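Local coordinates for mandelate racemase/muconate lactonizing enzyme family protein (Roseovarius sp. TM1035, PDB 3T9P) that belongs to the mandelate racemase/muconate lactonizing enzyme family and is probably an isomerase of the enolase superfamily, its natural substrate not established, at residues A[31-39]-A[50-59]. Sequence-based numbering, arbitrary orientation.
Sequences FCNEFVGFV and WGQVSTYNAD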
ATOM      1  N   PHE A  31     -12.560  18.482  -4.761  1.00 17.11           N
ATOM      2  CA  PHE A  31     -13.743  18.798  -4.031  1.00 16.78           C
ATOM      3  C   PHE A  31     -14.141  17.488  -3.361  1.00 17.77           C
ATOM      4  O   PHE A  31     -14.480  16.563  -4.022  1.00 16.75           O
ATOM      5  CB  PHE A  31     -14.881  19.242  -4.975  1.00 14.54           C
ATOM      6  CG  PHE A  31     -14.568  20.413  -5.871  1.00 19.61           C
ATOM      7  CD1 PHE A  31     -13.775  20.287  -6.954  1.00 19.04           C
ATOM      8  CD2 PHE A  31     -15.156  21.607  -5.682  1.00 20.50           C
ATOM      9  CE1 PHE A  31     -13.536  21.341  -7.771  1.00 25.09           C
ATOM     10  CE2 PHE A  31     -14.891  22.637  -6.493  1.00 22.43           C
ATOM     11  CZ  PHE A  31     -14.074  22.500  -7.527  1.00 17.63           C
ATOM     12  N   CYS A  32     -14.134  17.449  -2.046  1.00 17.41           N
ATOM     13  CA  CYS A  32     -14.412  16.236  -1.297  1.00 16.03           C
ATOM     14  C   CYS A  32     -15.306  16.347  -0.075  1.00 15.52           C
ATOM     15  O   CYS A  32     -15.535  17.391   0.415  1.00 17.00           O
ATOM     16  CB  CYS A  32     -13.085  15.609  -0.866  1.00 20.00           C
ATOM     17  SG  CYS A  32     -12.003  16.718   0.064  1.00 20.00           S
ATOM     18  N   ASN A  33     -15.789  15.202   0.329  1.00 15.57           N
ATOM     19  CA  ASN A  33     -16.330  14.875   1.614  1.00 17.61           C
ATOM     20  C   ASN A  33     -15.638  13.573   2.035  1.00 17.72           C
ATOM     21  O   ASN A  33     -14.740  13.161   1.369  1.00 17.64           O
ATOM     22  CB  ASN A  33     -17.831  14.852   1.729  1.00 20.00           C
ATOM     23  CG  ASN A  33     -18.505  13.751   0.932  1.00 20.00           C
ATOM     24  OD1 ASN A  33     -17.966  12.729   0.624  1.00 20.00           O
ATOM     25  ND2 ASN A  33     -19.738  14.004   0.620  1.00 20.00           N
ATOM     26  N   GLU A  34     -15.992  13.008   3.158  1.00 13.81           N
ATOM     27  CA  GLU A  34     -15.431  11.765   3.607  1.00 17.32           C
ATOM     28  C   GLU A  34     -15.598  10.602   2.614  1.00 15.68           C
ATOM     29  O   GLU A  34     -14.815   9.732   2.600  1.00 14.96           O
ATOM     30  CB  GLU A  34     -16.029  11.323   4.941  1.00 20.00           C
ATOM     31  CG  GLU A  34     -14.999  11.111   5.979  1.00 20.00           C
ATOM     32  CD  GLU A  34     -15.522  11.050   7.479  1.00 20.00           C
ATOM     33  OE1 GLU A  34     -15.631   9.965   8.025  1.00 20.00           O
ATOM     34  OE2 GLU A  34     -15.787  12.090   8.082  1.00 20.00           O
ATOM     35  N   PHE A  35     -16.667  10.613   1.853  1.00 14.85           N
ATOM     36  CA  PHE A  35     -17.009   9.555   0.946  1.00 14.58           C
ATOM     37  C   PHE A  35     -16.462   9.686  -0.461  1.00 15.38           C
ATOM     38  O   PHE A  35     -16.156   8.684  -1.041  1.00 15.35           O
ATOM     39  CB  PHE A  35     -18.497   9.283   0.930  1.00 15.25           C
ATOM     40  CG  PHE A  35     -18.995   8.785   2.204  1.00 19.02           C
ATOM     41  CD1 PHE A  35     -18.784   7.508   2.578  1.00 24.44           C
ATOM     42  CD2 PHE A  35     -19.590   9.626   3.085  1.00 28.98           C
ATOM     43  CE1 PHE A  35     -19.218   7.073   3.774  1.00 33.65           C
ATOM     44  CE2 PHE A  35     -20.012   9.191   4.293  1.00 31.74           C
ATOM     45  CZ  PHE A  35     -19.822   7.940   4.632  1.00 32.55           C
ATOM     46  N   VAL A  36     -16.362  10.887  -0.999  1.00 13.83           N
ATOM     47  CA  VAL A  36     -16.089  10.971  -2.468  1.00 16.03           C
ATOM     48  C   VAL A  36     -15.298  12.191  -2.704  1.00 13.65           C
ATOM     49  O   VAL A  36     -15.522  13.146  -1.947  1.00 14.69           O
ATOM     50  CB  VAL A  36     -17.403  11.082  -3.346  1.00 14.19           C
ATOM     51  CG1 VAL A  36     -16.977  10.943  -4.840  1.00 20.61           C
ATOM     52  CG2 VAL A  36     -18.300   9.990  -3.075  1.00 23.06           C
ATOM     53  N   GLY A  37     -14.399  12.216  -3.709  1.00 13.22           N
ATOM     54  CA  GLY A  37     -13.552  13.409  -3.955  1.00 12.72           C
ATOM     55  C   GLY A  37     -13.532  13.490  -5.484  1.00 17.76           C
ATOM     56  O   GLY A  37     -13.028  12.542  -6.126  1.00 16.50           O
ATOM     57  N   PHE A  38     -14.011  14.591  -6.071  1.00 16.39           N
ATOM     58  CA  PHE A  38     -13.811  14.865  -7.489  1.00 16.58           C
ATOM     59  C   PHE A  38     -12.577  15.750  -7.766  1.00 15.72           C
ATOM     60  O   PHE A  38     -12.205  16.567  -6.955  1.00 16.40           O
ATOM     61  CB  PHE A  38     -15.057  15.515  -8.106  1.00 16.09           C
ATOM     62  CG  PHE A  38     -16.253  14.638  -8.041  1.00 19.11           C
ATOM     63  CD1 PHE A  38     -16.334  13.484  -8.837  1.00 14.12           C
ATOM     64  CD2 PHE A  38     -17.280  14.921  -7.157  1.00 18.71           C
ATOM     65  CE1 PHE A  38     -17.481  12.632  -8.755  1.00 17.87           C
ATOM     66  CE2 PHE A  38     -18.438  14.118  -7.085  1.00 22.89           C
ATOM     67  CZ  PHE A  38     -18.524  12.957  -7.858  1.00 22.21           C
ATOM     68  N   VAL A  39     -11.985  15.556  -8.937  1.00 15.92           N
ATOM     69  CA  VAL A  39     -10.801  16.265  -9.323  1.00 15.60           C
ATOM     70  C   VAL A  39     -11.133  17.001 -10.642  1.00 16.12           C
ATOM     71  O   VAL A  39     -11.686  16.400 -11.601  1.00 14.94           O
ATOM     72  CB  VAL A  39      -9.586  15.284  -9.575  1.00 13.76           C
ATOM     73  CG1 VAL A  39      -8.344  16.094 -10.205  1.00 16.10           C
ATOM     74  CG2 VAL A  39      -9.136  14.585  -8.199  1.00 12.40           C
ATOM     75  N   TRP A  50     -12.863  16.431 -15.595  1.00 18.77           N
ATOM     76  CA  TRP A  50     -13.270  15.982 -14.282  1.00 17.24           C
ATOM     77  C   TRP A  50     -13.025  14.506 -14.105  1.00 17.04           C
ATOM     78  O   TRP A  50     -13.404  13.703 -14.971  1.00 17.17           O
ATOM     79  CB  TRP A  50     -14.796  16.170 -14.119  1.00 17.98           C
ATOM     80  CG  TRP A  50     -15.176  17.622 -13.882  1.00 17.79           C
ATOM     81  CD1 TRP A  50     -15.637  18.577 -14.841  1.00 16.56           C
ATOM     82  CD2 TRP A  50     -15.171  18.287 -12.623  1.00 19.93           C
ATOM     83  NE1 TRP A  50     -15.906  19.770 -14.187  1.00 19.09           N
ATOM     84  CE2 TRP A  50     -15.622  19.616 -12.837  1.00 20.05           C
ATOM     85  CE3 TRP A  50     -14.841  17.880 -11.301  1.00 19.50           C
ATOM     86  CZ2 TRP A  50     -15.762  20.522 -11.773  1.00 19.14           C
ATOM     87  CZ3 TRP A  50     -14.982  18.781 -10.280  1.00 20.72           C
ATOM     88  CH2 TRP A  50     -15.421  20.089 -10.516  1.00 16.29           C
ATOM     89  N   GLY A  51     -12.414  14.166 -12.948  1.00 17.33           N
ATOM     90  CA  GLY A  51     -12.257  12.744 -12.562  1.00 16.26           C
ATOM     91  C   GLY A  51     -12.571  12.623 -11.111  1.00 14.61           C
ATOM     92  O   GLY A  51     -13.279  13.435 -10.568  1.00 15.52           O
ATOM     93  N   GLN A  52     -12.179  11.528 -10.514  1.00 16.04           N
ATOM     94  CA  GLN A  52     -12.523  11.190  -9.155  1.00 15.42           C
ATOM     95  C   GLN A  52     -11.473  10.268  -8.538  1.00 15.62           C
ATOM     96  O   GLN A  52     -10.979   9.386  -9.194  1.00 14.04           O
ATOM     97  CB  GLN A  52     -13.918  10.518  -9.120  1.00 15.30           C
ATOM     98  CG  GLN A  52     -14.534  10.245  -7.778  1.00 11.85           C
ATOM     99  CD  GLN A  52     -15.626   9.181  -7.804  1.00 16.70           C
ATOM    100  OE1 GLN A  52     -16.713   9.409  -8.223  1.00 14.78           O
ATOM    101  NE2 GLN A  52     -15.308   8.045  -7.299  1.00 15.17           N
ATOM    102  N   VAL A  53     -11.161  10.534  -7.289  1.00 13.49           N
ATOM    103  CA  VAL A  53     -10.336   9.673  -6.468  1.00 14.62           C
ATOM    104  C   VAL A  53     -11.222   8.490  -6.029  1.00 13.23           C
ATOM    105  O   VAL A  53     -12.390   8.532  -6.198  1.00 12.32           O
ATOM    106  CB  VAL A  53      -9.649  10.387  -5.267  1.00 12.42           C
ATOM    107  CG1 VAL A  53      -8.853  11.637  -5.708  1.00 14.34           C
ATOM    108  CG2 VAL A  53     -10.609  10.698  -4.212  1.00 14.61           C
ATOM    109  N   SER A  54     -10.618   7.446  -5.514  1.00 12.45           N
ATOM    110  CA  SER A  54     -11.365   6.326  -5.019  1.00 12.84           C
ATOM    111  C   SER A  54     -12.339   6.804  -3.918  1.00 12.67           C
ATOM    112  O   SER A  54     -12.059   7.683  -3.188  1.00 12.13           O
ATOM    113  CB  SER A  54     -10.448   5.279  -4.399  1.00 11.07           C
ATOM    114  OG  SER A  54     -11.171   4.221  -3.909  1.00 14.75           O
ATOM    115  N   THR A  55     -13.499   6.202  -3.886  1.00 12.49           N
ATOM    116  CA  THR A  55     -14.409   6.446  -2.792  1.00 15.20           C
ATOM    117  C   THR A  55     -13.820   5.871  -1.462  1.00 14.59           C
ATOM    118  O   THR A  55     -12.926   5.074  -1.470  1.00 14.10           O
ATOM    119  CB  THR A  55     -15.778   5.822  -3.035  1.00 16.77           C
ATOM    120  OG1 THR A  55     -15.626   4.466  -3.443  1.00 14.53           O
ATOM    121  CG2 THR A  55     -16.577   6.600  -4.057  1.00 14.09           C
ATOM    122  N   TYR A  56     -14.325   6.401  -0.368  1.00 13.96           N
ATOM    123  CA  TYR A  56     -14.043   6.002   0.994  1.00 12.94           C
ATOM    124  C   TYR A  56     -12.780   6.658   1.578  1.00 14.23           C
ATOM    125  O   TYR A  56     -11.720   6.524   1.049  1.00 15.00           O
ATOM    126  CB  TYR A  56     -14.085   4.500   1.200  1.00 14.37           C
ATOM    127  CG  TYR A  56     -15.371   3.842   0.747  1.00 14.00           C
ATOM    128  CD1 TYR A  56     -16.573   4.116   1.386  1.00 20.84           C
ATOM    129  CD2 TYR A  56     -15.388   2.977  -0.328  1.00 16.86           C
ATOM    130  CE1 TYR A  56     -17.738   3.533   0.986  1.00 21.96           C
ATOM    131  CE2 TYR A  56     -16.550   2.384  -0.743  1.00 17.42           C
ATOM    132  CZ  TYR A  56     -17.729   2.679  -0.102  1.00 21.87           C
ATOM    133  OH  TYR A  56     -18.862   2.117  -0.484  1.00 25.32           O
ATOM    134  N   ASN A  57     -12.944   7.366   2.679  1.00 13.81           N
ATOM    135  CA  ASN A  57     -11.870   8.110   3.290  1.00 12.42           C
ATOM    136  C   ASN A  57     -11.291   9.089   2.241  1.00 12.94           C
ATOM    137  O   ASN A  57     -10.126   9.354   2.201  1.00 13.46           O
ATOM    138  CB  ASN A  57     -10.819   7.182   3.904  1.00 20.00           C
ATOM    139  CG  ASN A  57     -11.300   6.505   5.178  1.00 20.00           C
ATOM    140  OD1 ASN A  57     -11.043   5.356   5.376  1.00 20.00           O
ATOM    141  ND2 ASN A  57     -11.981   7.215   6.008  1.00 20.00           N
ATOM    142  N   ALA A  58     -12.175   9.617   1.411  1.00 13.19           N
ATOM    143  CA  ALA A  58     -11.848  10.456   0.283  1.00 12.93           C
ATOM    144  C   ALA A  58     -11.122  11.726   0.722  1.00 13.07           C
ATOM    145  O   ALA A  58     -10.299  12.197   0.030  1.00 13.90           O
ATOM    146  CB  ALA A  58     -13.100  10.757  -0.631  1.00 11.31           C
ATOM    147  N   ASP A  59     -11.473  12.233   1.881  1.00 13.26           N
ATOM    148  CA  ASP A  59     -10.840  13.394   2.463  1.00 14.07           C
ATOM    149  C   ASP A  59      -9.348  13.134   2.724  1.00 12.94           C
ATOM    150  O   ASP A  59      -8.550  13.918   2.362  1.00 14.17           O
ATOM    151  CB  ASP A  59     -11.554  13.867   3.733  1.00 13.78           C
ATOM    152  CG  ASP A  59     -11.581  12.856   4.838  1.00 17.37           C
ATOM    153  OD1 ASP A  59     -11.738  11.705   4.587  1.00 19.45           O
ATOM    154  OD2 ASP A  59     -11.478  13.230   5.963  1.00 17.37           O
TER
HETATM  155  O   HOH W   1     -13.921   9.525  -4.082  1.00 22.21           O
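Gln52 and Phe38 face each other as a non-hydrogen-bonded antiparallel pair, CA to CA 4.2 Å. Following the glutamine outward, Gln52 CB lies 3.8 Å from Phe38 CD1. Gln52 CG, swung anti to the backbone N (chi1 -173°), passes 3.2 Å from Gly37 O, the same carbonyl that takes the Val53 N-H nearly end-on. Gln52 CD comes against Val36 CG1 at 3.7 Å, and that methyl also lies over the rim of one face of the Phe38 ring. At the tip, Gln52 OE1 sits 3.4 Å from Phe38 CE1, amide and ring planes 69° apart, and accepts from Leu313 N at the start of helix 313-322. Gln52 NE2 turns back to Val53 O at 3.2 Å, the acceptor in the amide plane, and also bonds Ser312 OG. A leucine here would probably leave Leu313 N, Ser312 OG and Val53 O without their amide partner. Beside the direct Val53 N to Gly37 O bond, a water bridges Gly37 N and Val53 O. Farther along, Tyr56 N gives a nearly straight bond to Phe35 O, and Ala58 N bonds Glu34 O. This is the meandering antiparallel sheet running into helix 58-73, as in the N-terminal capping domain of enolase-superfamily enzymes.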